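PDB 3LL3: gluconate kinase from Lactobacillus acidophilus, which probably uses ATP to phosphorylate gluconate or a related sugar such as xylulose, as carbohydrate kinases of the FGGY family do. Local coordinates for residues F163-K168 with T219-K224; T174-T179 with L187-E192; S277-C282 with A384-K389; I377-D382 with P476-I481; G443-Q446 with G452-A455. All coordinates share one frame; numbering follows the deposited sequence.

Contact 1 (F163-K168 with T219-K224); sequences FRLTGK and TEYVKK
Arg164 and Leu165, in the last turn of helix 157-166, both meet Tyr221 of helix 219-225. The tyrosine CG lies beside its own backbone N (chi1 -65°), and the ring reaches across to the other helix. Arg164 bends at chi2 and again at chi3. This folds the guanidinium round to the phenol end of the ring, the two planes 62° apart. Arg164 NH2 donates to Tyr221 OH at 3.2 Å, nearly straight (158°) and close to the guanidinium plane. Its NH1 is held by the hydroxyl of Tyr160. Nearer the tyrosine backbone, Leu165 CD2 rests 3.8 Å from Tyr221 CB. Further out, Tyr221 CE2 lies 3.3 Å from Arg164 O. Glu220 CD sits over one face of the ring near its rim, and Phe53 of helix 49-65 meets the ring edge-to-face. A leucine in place of Tyr221 would probably leave Arg164 NH2 without this acceptor and a gap beside Phe53. The contact thus has an apolar root and a polar tip. At that tip the two phenol hydroxyls hold the guanidinium in orientation and probably solvate its positive charge, but do not neutralise it.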
# COMPACT_ATOMS: atom_id res chain seq x y z
N PHE A 163 10.89 -42.92 -20.89
CA PHE A 163 10.15 -43.93 -21.65
C PHE A 163 10.66 -43.94 -23.08
O PHE A 163 10.89 -45.00 -23.66
CB PHE A 163 8.66 -43.64 -21.62
CG PHE A 163 7.85 -44.56 -22.50
CD1 PHE A 163 7.85 -45.93 -22.27
CD2 PHE A 163 7.09 -44.06 -23.54
CE1 PHE A 163 7.10 -46.79 -23.07
CE2 PHE A 163 6.32 -44.92 -24.35
CZ PHE A 163 6.34 -46.28 -24.11
N ARG A 164 10.86 -42.75 -23.65
CA ARG A 164 11.35 -42.67 -25.01
C ARG A 164 12.71 -43.35 -25.09
O ARG A 164 12.99 -44.05 -26.06
CB ARG A 164 11.43 -41.22 -25.48
CG ARG A 164 10.07 -40.56 -25.73
CD ARG A 164 9.42 -41.05 -27.03
NE ARG A 164 10.27 -40.81 -28.19
CZ ARG A 164 10.34 -39.66 -28.86
NH1 ARG A 164 9.60 -38.62 -28.49
NH2 ARG A 164 11.17 -39.53 -29.89
N LEU A 165 13.54 -43.18 -24.06
CA LEU A 165 14.90 -43.73 -24.09
C LEU A 165 15.01 -45.25 -23.86
O LEU A 165 15.90 -45.89 -24.43
CB LEU A 165 15.82 -42.99 -23.10
CG LEU A 165 16.14 -41.54 -23.46
CD1 LEU A 165 16.86 -40.85 -22.28
CD2 LEU A 165 16.99 -41.46 -24.72
N THR A 166 14.14 -45.81 -23.03
CA THR A 166 14.30 -47.19 -22.57
C THR A 166 13.08 -48.06 -22.81
O THR A 166 13.14 -49.26 -22.58
CB THR A 166 14.55 -47.26 -21.06
OG1 THR A 166 13.37 -46.83 -20.36
CG2 THR A 166 15.75 -46.40 -20.65
N GLY A 167 11.96 -47.46 -23.21
CA GLY A 167 10.73 -48.21 -23.35
C GLY A 167 10.12 -48.61 -22.00
O GLY A 167 9.17 -49.38 -21.95
N LYS A 168 10.66 -48.07 -20.91
CA LYS A 168 10.11 -48.34 -19.58
C LYS A 168 9.37 -47.12 -19.01
O LYS A 168 9.73 -45.97 -19.27
CB LYS A 168 11.21 -48.83 -18.64
CG LYS A 168 11.77 -50.20 -19.02
CD LYS A 168 12.80 -50.72 -18.03
CE LYS A 168 13.06 -52.22 -18.24
NZ LYS A 168 13.77 -52.51 -19.52
N THR A 219 19.20 -49.01 -28.64
CA THR A 219 20.38 -48.81 -29.48
C THR A 219 20.27 -47.56 -30.31
O THR A 219 21.25 -46.85 -30.51
CB THR A 219 20.63 -49.95 -30.50
OG1 THR A 219 20.05 -51.18 -30.05
CG2 THR A 219 22.12 -50.13 -30.73
N GLU A 220 19.08 -47.31 -30.83
CA GLU A 220 18.83 -46.10 -31.60
C GLU A 220 19.39 -44.88 -30.91
O GLU A 220 20.16 -44.11 -31.49
CB GLU A 220 17.33 -45.92 -31.80
CG GLU A 220 16.93 -44.58 -32.37
CD GLU A 220 15.43 -44.49 -32.56
OE1 GLU A 220 14.75 -45.49 -32.24
OE2 GLU A 220 14.94 -43.44 -33.02
N TYR A 221 19.01 -44.69 -29.65
CA TYR A 221 19.40 -43.50 -28.92
C TYR A 221 20.81 -43.57 -28.37
O TYR A 221 21.38 -42.56 -27.98
CB TYR A 221 18.38 -43.17 -27.82
CG TYR A 221 17.05 -42.81 -28.39
CD1 TYR A 221 16.88 -41.63 -29.09
CD2 TYR A 221 15.96 -43.67 -28.27
CE1 TYR A 221 15.66 -41.30 -29.64
CE2 TYR A 221 14.74 -43.35 -28.81
CZ TYR A 221 14.59 -42.16 -29.50
OH TYR A 221 13.37 -41.84 -30.05
N VAL A 222 21.40 -44.77 -28.37
CA VAL A 222 22.81 -44.90 -27.98
C VAL A 222 23.68 -44.20 -29.00
O VAL A 222 24.66 -43.52 -28.66
CB VAL A 222 23.25 -46.37 -27.89
CG1 VAL A 222 24.77 -46.46 -27.87
CG2 VAL A 222 22.65 -47.02 -26.66
N LYS A 223 23.30 -44.36 -30.26
CA LYS A 223 23.98 -43.71 -31.36
C LYS A 223 23.69 -42.21 -31.33
O LYS A 223 24.61 -41.40 -31.35
CB LYS A 223 23.51 -44.31 -32.69
CG LYS A 223 23.39 -45.83 -32.66
CD LYS A 223 22.68 -46.37 -33.91
CE LYS A 223 22.67 -47.91 -33.91
NZ LYS A 223 24.04 -48.50 -33.84
N LYS A 224 22.41 -41.86 -31.29
CA LYS A 224 22.00 -40.46 -31.42
C LYS A 224 22.57 -39.59 -30.30
O LYS A 224 22.85 -38.41 -30.52
CB LYS A 224 20.48 -40.33 -31.43
CG LYS A 224 19.79 -40.90 -32.67
CD LYS A 224 18.34 -40.45 -32.75
CE LYS A 224 17.57 -41.27 -33.79
NZ LYS A 224 16.23 -40.67 -34.10

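Contact 2 (T174-T179 with L187-E192); sequences TMAAGT and LTWDQE
The end of helix 173-176 and the turn after it, in the N-terminal FGGY domain, pack Ala176 and Thr179 against the indole of Trp189. Trp189 lies in the loop leading into helix 191-197. It meets them with the far end of its six-membered ring. Ala176 CB is 3.7 Å from Trp189 CH2 and approaches the ring at a slant. Thr179 OG1 lies near the plane of the indole, at its edge, 3.6 Å from Trp189 CZ3. The side chains of Thr179 and Trp189 cross at about a right angle.

Thr179 OG1 stands between its own backbone N and carbonyl carbon (chi1 62°). From there it turns back and donates to Ala176 O at 2.8 Å, in the carbonyl plane. Thr179 N also reaches Ala176 O, at 3.1 Å, so one carbonyl takes two bonds from one residue. The turn is further fixed by Gly178 N, which bonds to Met175 O at 3.0 Å. A valine in place of Thr179 would probably leave Ala176 O with one donor fewer and take away the acceptor used by the backbone N of Ile181. Gly178 O accepts from His81, a residue of the xylulose pocket, and the side chain of Thr179 is about 12 Å from the bound xylulose. Trp189 also packs on Ile181 and Leu204. Asp190, the N-cap of helix 191-197, bonds to the backbone N of Leu193 through OD2.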
# COMPACT_ATOMS: atom_id res chain seq x y z
N THR A 174 9.85 -39.26 -5.24
CA THR A 174 9.73 -37.80 -5.04
C THR A 174 8.86 -37.18 -6.12
O THR A 174 8.23 -36.14 -5.92
CB THR A 174 11.10 -37.06 -5.05
OG1 THR A 174 11.55 -36.92 -6.41
CG2 THR A 174 12.15 -37.81 -4.25
N MSE A 175 8.81 -37.83 -7.28
CA MSE A 175 7.99 -37.32 -8.38
C MSE A 175 6.52 -37.77 -8.21
O MSE A 175 5.61 -37.01 -8.52
CB MSE A 175 8.56 -37.77 -9.73
CG MSE A 175 7.90 -37.11 -10.91
SE MSE A 175 8.16 -35.17 -11.03
CE MSE A 175 10.12 -35.15 -11.22
N ALA A 176 6.32 -38.99 -7.73
CA ALA A 176 4.98 -39.46 -7.39
C ALA A 176 4.41 -38.54 -6.29
O ALA A 176 3.21 -38.29 -6.23
CB ALA A 176 5.04 -40.90 -6.91
N ALA A 177 5.32 -38.03 -5.44
CA ALA A 177 4.95 -37.13 -4.36
C ALA A 177 4.34 -35.82 -4.87
O ALA A 177 3.61 -35.17 -4.13
CB ALA A 177 6.16 -36.86 -3.43
N GLY A 178 4.61 -35.46 -6.12
CA GLY A 178 4.03 -34.25 -6.70
C GLY A 178 2.71 -34.43 -7.47
O GLY A 178 2.20 -33.48 -8.08
N THR A 179 2.15 -35.65 -7.46
CA THR A 179 0.89 -35.91 -8.18
C THR A 179 -0.36 -35.55 -7.38
O THR A 179 -1.37 -35.17 -7.96
CB THR A 179 0.73 -37.40 -8.62
OG1 THR A 179 0.70 -38.24 -7.47
CG2 THR A 179 1.86 -37.84 -9.54
N LEU A 187 3.15 -44.86 0.89
CA LEU A 187 4.05 -44.55 -0.22
C LEU A 187 3.72 -45.38 -1.47
O LEU A 187 4.60 -45.71 -2.27
CB LEU A 187 5.52 -44.70 0.18
CG LEU A 187 5.92 -43.85 1.39
CD1 LEU A 187 7.42 -43.83 1.60
CD2 LEU A 187 5.37 -42.42 1.26
N THR A 188 2.45 -45.71 -1.64
CA THR A 188 1.97 -46.12 -2.95
C THR A 188 0.69 -45.33 -3.25
O THR A 188 0.26 -44.53 -2.42
CB THR A 188 1.75 -47.64 -3.04
OG1 THR A 188 1.46 -48.00 -4.40
CG2 THR A 188 0.64 -48.07 -2.11
N TRP A 189 0.11 -45.51 -4.43
CA TRP A 189 -1.09 -44.75 -4.80
C TRP A 189 -2.20 -44.96 -3.78
O TRP A 189 -2.36 -46.07 -3.28
CB TRP A 189 -1.59 -45.16 -6.19
CG TRP A 189 -0.51 -45.12 -7.24
CD1 TRP A 189 -0.10 -46.16 -8.04
CD2 TRP A 189 0.30 -44.00 -7.59
NE1 TRP A 189 0.92 -45.74 -8.86
CE2 TRP A 189 1.19 -44.42 -8.61
CE3 TRP A 189 0.36 -42.68 -7.16
CZ2 TRP A 189 2.11 -43.56 -9.20
CZ3 TRP A 189 1.29 -41.82 -7.73
CH2 TRP A 189 2.14 -42.26 -8.74
N ASP A 190 -2.93 -43.90 -3.46
CA ASP A 190 -4.05 -43.97 -2.52
C ASP A 190 -5.26 -44.60 -3.24
O ASP A 190 -5.76 -44.03 -4.21
CB ASP A 190 -4.39 -42.56 -2.03
CG ASP A 190 -5.41 -42.57 -0.91
OD1 ASP A 190 -5.00 -42.51 0.26
OD2 ASP A 190 -6.63 -42.66 -1.19
N GLN A 191 -5.69 -45.78 -2.80
CA GLN A 191 -6.76 -46.50 -3.50
C GLN A 191 -8.08 -45.73 -3.59
O GLN A 191 -8.75 -45.72 -4.63
CB GLN A 191 -7.05 -47.86 -2.87
CG GLN A 191 -8.03 -48.70 -3.73
CD GLN A 191 -7.42 -49.08 -5.07
OE1 GLN A 191 -7.96 -48.76 -6.13
NE2 GLN A 191 -6.28 -49.75 -5.03
N GLU A 192 -8.46 -45.11 -2.48
CA GLU A 192 -9.63 -44.24 -2.43
C GLU A 192 -9.56 -43.13 -3.49
O GLU A 192 -10.54 -42.87 -4.19
CB GLU A 192 -9.77 -43.66 -1.03
CG GLU A 192 -11.04 -42.92 -0.77
CD GLU A 192 -11.21 -42.52 0.69
OE1 GLU A 192 -10.37 -42.93 1.54
OE2 GLU A 192 -12.18 -41.79 0.99

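Contact 3 (S277-C282 with A384-K389); sequences SASYFC and ASNLIK
Ser279 O is gripped by two donors, a water that links it to Asn386 and the indole NE1 of Trp348. The water donates to Ser279 O at 2.6 Å and accepts from Asn386 ND2 at 2.7 Å. The amide therefore reaches the loop through the water. Ser279 OG lies 3.3 Å from Asn386 ND2, but the angle is too poor for a hydrogen bond. That hydroxyl is bonded to Asp275 instead. Asn386 CG sits beside its backbone N (chi1 -72°), which swings the amide out toward the loop.

The next pair is apolar. Tyr280 CG takes the crowded position between N and the carbonyl carbon (chi1 60°), and its ring lies along the helix. Leu387 CD1 comes within 3.4 Å of Tyr280 CB and 3.5 Å of Tyr280 CG. The leucine torsions lie off the usual minima, so this close approach is somewhat uncertain. Further out on the ring, Tyr280 CE2 lies 3.5 Å from Asn386 O. Phe281, the next residue, lines the xylulose pocket. The contact thus packs the last turn of helix 365-388 beside the entry to edge strand 281-284, in the sheet of the C-terminal FGGY domain, a member of the actin-like ATPase clan.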
# COMPACT_ATOMS: atom_id res chain seq x y z
N SER A 277 -3.27 -26.26 8.72
CA SER A 277 -3.83 -25.29 7.77
C SER A 277 -3.37 -25.53 6.34
O SER A 277 -3.60 -24.70 5.46
CB SER A 277 -3.56 -23.85 8.21
OG SER A 277 -2.32 -23.73 8.91
N ALA A 278 -2.75 -26.67 6.10
CA ALA A 278 -2.27 -27.00 4.76
C ALA A 278 -1.46 -25.86 4.13
O ALA A 278 -1.61 -25.56 2.95
CB ALA A 278 -3.43 -27.40 3.84
N SER A 279 -0.59 -25.23 4.91
CA SER A 279 0.14 -24.10 4.37
C SER A 279 1.47 -24.48 3.72
O SER A 279 2.10 -23.64 3.10
CB SER A 279 0.35 -23.03 5.45
OG SER A 279 1.22 -23.51 6.45
N TYR A 280 1.88 -25.75 3.86
CA TYR A 280 3.10 -26.22 3.22
C TYR A 280 2.90 -27.64 2.70
O TYR A 280 2.08 -28.38 3.24
CB TYR A 280 4.33 -26.15 4.17
CG TYR A 280 4.19 -26.97 5.43
CD1 TYR A 280 4.36 -28.36 5.41
CD2 TYR A 280 3.90 -26.37 6.64
CE1 TYR A 280 4.23 -29.12 6.57
CE2 TYR A 280 3.76 -27.11 7.81
CZ TYR A 280 3.92 -28.48 7.77
OH TYR A 280 3.79 -29.22 8.92
N PHE A 281 3.65 -28.02 1.67
CA PHE A 281 3.49 -29.35 1.13
C PHE A 281 4.32 -30.33 1.93
O PHE A 281 5.26 -29.94 2.63
CB PHE A 281 3.85 -29.41 -0.37
CG PHE A 281 5.32 -29.07 -0.68
CD1 PHE A 281 6.36 -29.89 -0.24
CD2 PHE A 281 5.64 -27.96 -1.44
CE1 PHE A 281 7.68 -29.61 -0.56
CE2 PHE A 281 6.97 -27.65 -1.75
CZ PHE A 281 7.99 -28.48 -1.31
N CYS A 282 3.97 -31.61 1.83
CA CYS A 282 4.81 -32.68 2.35
C CYS A 282 4.95 -33.75 1.27
O CYS A 282 3.98 -34.46 0.97
CB CYS A 282 4.24 -33.26 3.65
SG CYS A 282 5.08 -34.75 4.29
N ALA A 384 8.64 -19.89 5.80
CA ALA A 384 9.58 -20.67 6.62
C ALA A 384 9.04 -20.94 8.03
O ALA A 384 9.17 -22.04 8.55
CB ALA A 384 10.92 -19.96 6.70
N SER A 385 8.45 -19.93 8.64
CA SER A 385 7.92 -20.03 10.00
C SER A 385 6.77 -21.03 10.12
O SER A 385 6.57 -21.63 11.18
CB SER A 385 7.45 -18.65 10.49
OG SER A 385 8.55 -17.75 10.63
N ASN A 386 6.00 -21.21 9.04
CA ASN A 386 4.97 -22.24 9.02
C ASN A 386 5.58 -23.64 9.15
O ASN A 386 5.01 -24.50 9.82
CB ASN A 386 4.14 -22.17 7.74
CG ASN A 386 3.22 -20.97 7.72
OD1 ASN A 386 2.91 -20.39 8.75
ND2 ASN A 386 2.75 -20.61 6.52
N LEU A 387 6.73 -23.84 8.52
CA LEU A 387 7.46 -25.11 8.54
C LEU A 387 7.99 -25.45 9.93
O LEU A 387 7.83 -26.56 10.42
CB LEU A 387 8.66 -25.01 7.59
CG LEU A 387 8.75 -25.54 6.17
CD1 LEU A 387 7.42 -25.65 5.44
CD2 LEU A 387 9.77 -24.71 5.37
N ILE A 388 8.66 -24.47 10.53
CA ILE A 388 9.36 -24.63 11.80
C ILE A 388 8.37 -24.70 12.95
O ILE A 388 8.49 -25.53 13.84
CB ILE A 388 10.25 -23.39 12.07
CG1 ILE A 388 11.18 -23.14 10.89
CG2 ILE A 388 11.04 -23.54 13.36
CD1 ILE A 388 12.03 -21.88 11.09
N LYS A 389 7.40 -23.80 12.92
CA LYS A 389 6.41 -23.69 13.97
C LYS A 389 7.10 -23.52 15.33
O LYS A 389 7.75 -22.49 15.59
CB LYS A 389 5.47 -24.89 13.96
CG LYS A 389 3.99 -24.51 13.99
CD LYS A 389 3.76 -23.21 13.20
CE LYS A 389 2.35 -23.14 12.62
NZ LYS A 389 2.09 -21.82 11.96
O HOH W 1 3.60 -21.82 4.28

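Contact 4 (I377-D382 with P476-I481); sequences IFNLYD and PLYCEI
Tyr478 reaches from helix 465-485 to Phe378, Asn379 and Asp382 of helix 365-388. Before it come Pro476, whose ring nitrogen has no hydrogen to give to the turn before, the helix being kinked there, and Leu477, which packs on Ile335 and on Phe492 of the second subunit. At Tyr478 the CG stands anti to the backbone N, and the ring runs out over the other helix. Phe378 CB lies over one face of that ring, 3.7 Å from its centroid and 16° off the normal, a CH-pi contact. The two aromatic rings pass each other obliquely, their centroids 5.2 Å apart and planes at 42°.

The helices cross almost at right angles (-87°), with 11.0 Å between the axes of the short segments. Helix 365-388 belongs to the C-terminal FGGY domain, and the C-terminal helix 465-485 lies across it. At this axis separation Tyr478 and Phe378 bridge the helices with large side chains. The phenol end of Tyr478 nestles against the backbone, its OH 3.4 Å from Asn379 CA. It also bonds to a water at 2.8 Å. The same water donates to Asp382 OD2 at 2.6 Å, so one water bridges the two helices. Asp382 OD2 also makes a salt bridge to Arg482, one turn after Tyr478 on helix 465-485, so the carboxylate is probably held as an anion.

Further along, Glu480 packs on Lys491 and Ile481 on Phe492, both of the second subunit.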
# COMPACT_ATOMS: atom_id res chain seq x y z
N ILE A 377 11.41 -10.65 1.63
CA ILE A 377 12.06 -11.54 2.60
C ILE A 377 11.12 -11.92 3.75
O ILE A 377 11.15 -13.06 4.22
CB ILE A 377 13.34 -10.87 3.17
CG1 ILE A 377 14.31 -10.57 2.04
CG2 ILE A 377 14.01 -11.77 4.23
CD1 ILE A 377 15.62 -9.91 2.53
N PHE A 378 10.33 -10.96 4.22
CA PHE A 378 9.35 -11.23 5.27
C PHE A 378 8.37 -12.33 4.81
O PHE A 378 7.99 -13.21 5.58
CB PHE A 378 8.54 -9.96 5.62
CG PHE A 378 9.15 -9.09 6.69
CD1 PHE A 378 9.76 -9.65 7.81
CD2 PHE A 378 9.07 -7.70 6.60
CE1 PHE A 378 10.29 -8.85 8.81
CE2 PHE A 378 9.59 -6.89 7.60
CZ PHE A 378 10.20 -7.46 8.70
N ASN A 379 7.96 -12.26 3.55
CA ASN A 379 7.01 -13.23 3.01
C ASN A 379 7.63 -14.65 3.07
O ASN A 379 6.99 -15.60 3.49
CB ASN A 379 6.67 -12.83 1.57
CG ASN A 379 5.65 -13.75 0.91
OD1 ASN A 379 5.83 -14.14 -0.25
ND2 ASN A 379 4.59 -14.09 1.62
N LEU A 380 8.90 -14.73 2.66
CA LEU A 380 9.66 -15.98 2.74
C LEU A 380 9.83 -16.46 4.18
O LEU A 380 9.82 -17.65 4.45
CB LEU A 380 11.03 -15.80 2.08
CG LEU A 380 11.04 -15.71 0.55
CD1 LEU A 380 12.30 -14.99 0.04
CD2 LEU A 380 10.90 -17.07 -0.10
N TYR A 381 10.00 -15.52 5.10
CA TYR A 381 10.17 -15.88 6.50
C TYR A 381 8.84 -16.35 7.07
O TYR A 381 8.80 -17.19 7.96
CB TYR A 381 10.70 -14.71 7.30
CG TYR A 381 10.84 -14.98 8.78
CD1 TYR A 381 11.75 -15.92 9.26
CD2 TYR A 381 10.09 -14.27 9.69
CE1 TYR A 381 11.88 -16.15 10.62
CE2 TYR A 381 10.21 -14.49 11.04
CZ TYR A 381 11.11 -15.43 11.51
OH TYR A 381 11.23 -15.62 12.87
N ASP A 382 7.77 -15.77 6.54
CA ASP A 382 6.40 -16.16 6.89
C ASP A 382 6.19 -17.64 6.49
O ASP A 382 5.70 -18.46 7.28
CB ASP A 382 5.44 -15.23 6.13
CG ASP A 382 3.97 -15.41 6.52
OD1 ASP A 382 3.66 -16.27 7.36
OD2 ASP A 382 3.11 -14.67 5.98
N PRO A 476 5.78 -8.80 13.48
CA PRO A 476 4.37 -8.87 13.91
C PRO A 476 3.50 -7.81 13.22
O PRO A 476 2.34 -8.08 12.95
CB PRO A 476 4.46 -8.59 15.42
CG PRO A 476 5.81 -9.14 15.81
CD PRO A 476 6.71 -8.77 14.63
N LEU A 477 4.04 -6.63 12.96
CA LEU A 477 3.28 -5.60 12.25
C LEU A 477 3.02 -6.04 10.80
O LEU A 477 1.93 -5.82 10.28
CB LEU A 477 4.02 -4.26 12.28
CG LEU A 477 3.41 -3.11 11.47
CD1 LEU A 477 1.99 -2.82 11.92
CD2 LEU A 477 4.28 -1.86 11.60
N TYR A 478 4.02 -6.65 10.16
CA TYR A 478 3.84 -7.19 8.81
C TYR A 478 2.66 -8.17 8.80
O TYR A 478 1.83 -8.12 7.90
CB TYR A 478 5.12 -7.89 8.36
CG TYR A 478 5.02 -8.66 7.05
CD1 TYR A 478 5.41 -8.07 5.84
CD2 TYR A 478 4.53 -9.96 7.02
CE1 TYR A 478 5.32 -8.77 4.64
CE2 TYR A 478 4.43 -10.66 5.83
CZ TYR A 478 4.82 -10.07 4.64
OH TYR A 478 4.70 -10.79 3.48
N CYS A 479 2.60 -9.04 9.79
CA CYS A 479 1.53 -10.03 9.89
C CYS A 479 0.18 -9.39 10.20
O CYS A 479 -0.87 -9.90 9.78
CB CYS A 479 1.87 -11.09 10.94
SG CYS A 479 3.29 -12.09 10.49
N GLU A 480 0.20 -8.30 10.95
CA GLU A 480 -1.04 -7.57 11.25
C GLU A 480 -1.63 -7.01 9.96
O GLU A 480 -2.83 -7.14 9.74
CB GLU A 480 -0.80 -6.46 12.26
CG GLU A 480 -0.76 -6.95 13.69
CD GLU A 480 -2.13 -7.39 14.20
OE1 GLU A 480 -3.10 -6.63 13.98
OE2 GLU A 480 -2.23 -8.49 14.80
N ILE A 481 -0.80 -6.41 9.12
CA ILE A 481 -1.27 -5.79 7.88
C ILE A 481 -1.75 -6.87 6.89
O ILE A 481 -2.79 -6.73 6.24
CB ILE A 481 -0.19 -4.90 7.23
CG1 ILE A 481 0.29 -3.84 8.22
CG2 ILE A 481 -0.69 -4.27 5.94
CD1 ILE A 481 -0.81 -3.07 8.93
O HOH W 2 3.38 -13.23 3.79

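Contact 5 (G443-Q446 with G452-A455); sequences GLNQ and GQFA
Asn445 and Phe454 meet within the loop that joins helix 429-441 to strand 457-461. The helix closes just before the contact in a Schellman motif at Gly443, which has positive phi and two bonds back into the last turn. Two residues on, the Asn445 side chain points at the second part of the loop. Its OD1 comes to the edge of the Phe454 ring, near the ring plane, 3.8 Å from Phe454 CE2 and 4.0 Å from Phe454 CZ. The amide and ring planes stand nearly perpendicular, at 88°. The ring thus offers its C-H rim, which carries a slight positive charge, to the amide oxygen. On the other branch of the amide, Asn445 ND2 lies 3.4 Å from the modelled NE2 of Gln453. Gln453 is exposed, and its CG covers one face of the Phe454 ring toward the rim, 3.3 Å above the plane.

The next shell fixes both partners. Helix 429-441 packs against both. Its Phe436 touches Asn445 and Phe454 alike, and its Arg439 packs on the phenylalanine ring too. The Asn445 amide is pinned at both ends, which should hold it from turning. Arg439 NE donates to OD1, so the oxygen beside the ring edge is satisfied by a charged donor. Asn445 ND2 donates to Glu450, in the few residues between the two segments. Glu450 OE1 takes a second bond from the backbone N of Gln446, so a single carboxylate oxygen holds both the side chain of Asn445 and the peptide that follows it.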
# COMPACT_ATOMS: atom_id res chain seq x y z
N GLY A 443 27.98 -47.00 -7.05
CA GLY A 443 28.78 -47.47 -5.92
C GLY A 443 29.94 -46.57 -5.51
O GLY A 443 30.75 -46.96 -4.67
N LEU A 444 30.01 -45.37 -6.07
CA LEU A 444 31.08 -44.42 -5.76
C LEU A 444 30.84 -43.65 -4.45
O LEU A 444 31.78 -43.13 -3.84
CB LEU A 444 31.28 -43.44 -6.91
CG LEU A 444 31.70 -44.07 -8.24
CD1 LEU A 444 31.58 -43.03 -9.36
CD2 LEU A 444 33.12 -44.60 -8.13
N ASN A 445 29.58 -43.57 -4.03
CA ASN A 445 29.22 -43.02 -2.74
C ASN A 445 28.13 -43.88 -2.15
O ASN A 445 27.35 -44.48 -2.88
CB ASN A 445 28.74 -41.56 -2.86
CG ASN A 445 29.86 -40.61 -3.19
OD1 ASN A 445 30.06 -40.23 -4.34
ND2 ASN A 445 30.63 -40.22 -2.17
N GLN A 446 28.07 -43.95 -0.82
CA GLN A 446 27.03 -44.72 -0.16
C GLN A 446 25.95 -43.87 0.55
O GLN A 446 24.80 -43.86 0.13
CB GLN A 446 27.66 -45.71 0.83
CG GLN A 446 26.65 -46.34 1.77
CD GLN A 446 27.30 -47.29 2.76
OE1 GLN A 446 27.02 -47.25 3.96
NE2 GLN A 446 28.19 -48.15 2.26
N GLY A 452 27.83 -33.77 0.80
CA GLY A 452 28.54 -32.62 1.34
C GLY A 452 29.88 -32.36 0.68
O GLY A 452 30.36 -31.22 0.65
N GLN A 453 30.52 -33.39 0.15
CA GLN A 453 31.83 -33.15 -0.44
C GLN A 453 31.70 -32.44 -1.77
O GLN A 453 32.66 -31.83 -2.25
CB GLN A 453 32.66 -34.42 -0.55
CG GLN A 453 32.07 -35.50 -1.38
CD GLN A 453 32.94 -36.75 -1.35
OE1 GLN A 453 34.04 -36.78 -1.92
NE2 GLN A 453 32.44 -37.79 -0.67
N PHE A 454 30.51 -32.51 -2.36
CA PHE A 454 30.27 -31.90 -3.66
C PHE A 454 29.55 -30.57 -3.51
O PHE A 454 29.84 -29.62 -4.21
CB PHE A 454 29.48 -32.87 -4.54
CG PHE A 454 30.17 -34.19 -4.70
CD1 PHE A 454 31.29 -34.29 -5.51
CD2 PHE A 454 29.76 -35.30 -3.99
CE1 PHE A 454 31.97 -35.48 -5.63
CE2 PHE A 454 30.43 -36.50 -4.12
CZ PHE A 454 31.54 -36.59 -4.94
N ALA A 455 28.60 -30.54 -2.57
CA ALA A 455 27.78 -29.37 -2.33
C ALA A 455 28.45 -28.59 -1.23
O ALA A 455 28.09 -28.72 -0.07
CB ALA A 455 26.36 -29.79 -1.91

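Overall arrangement
Contacts 1 and 2 lie in the N-terminal FGGY domain. Contact 2 is nested within the chain loop closed by contact 1, their centres 27 Å apart. Contacts 3 and 4 follow and share helix 365-388, their centres 14 Å apart. Their segments alternate along the chain, and the edge-strand region and the C-terminal helix both pack on the shared helix. Contact 5 falls inside the loop closed by contact 4, yet about 38 Å from it, centre to centre. Contacts 2 and 3 come within about 5 Å at their nearest atoms, probably where the two domains approach each other, close to the bound xylulose that Phe281 touches. Contacts 1 and 4 lie on opposite sides of the chain centre, and contact 4 borders the second subunit.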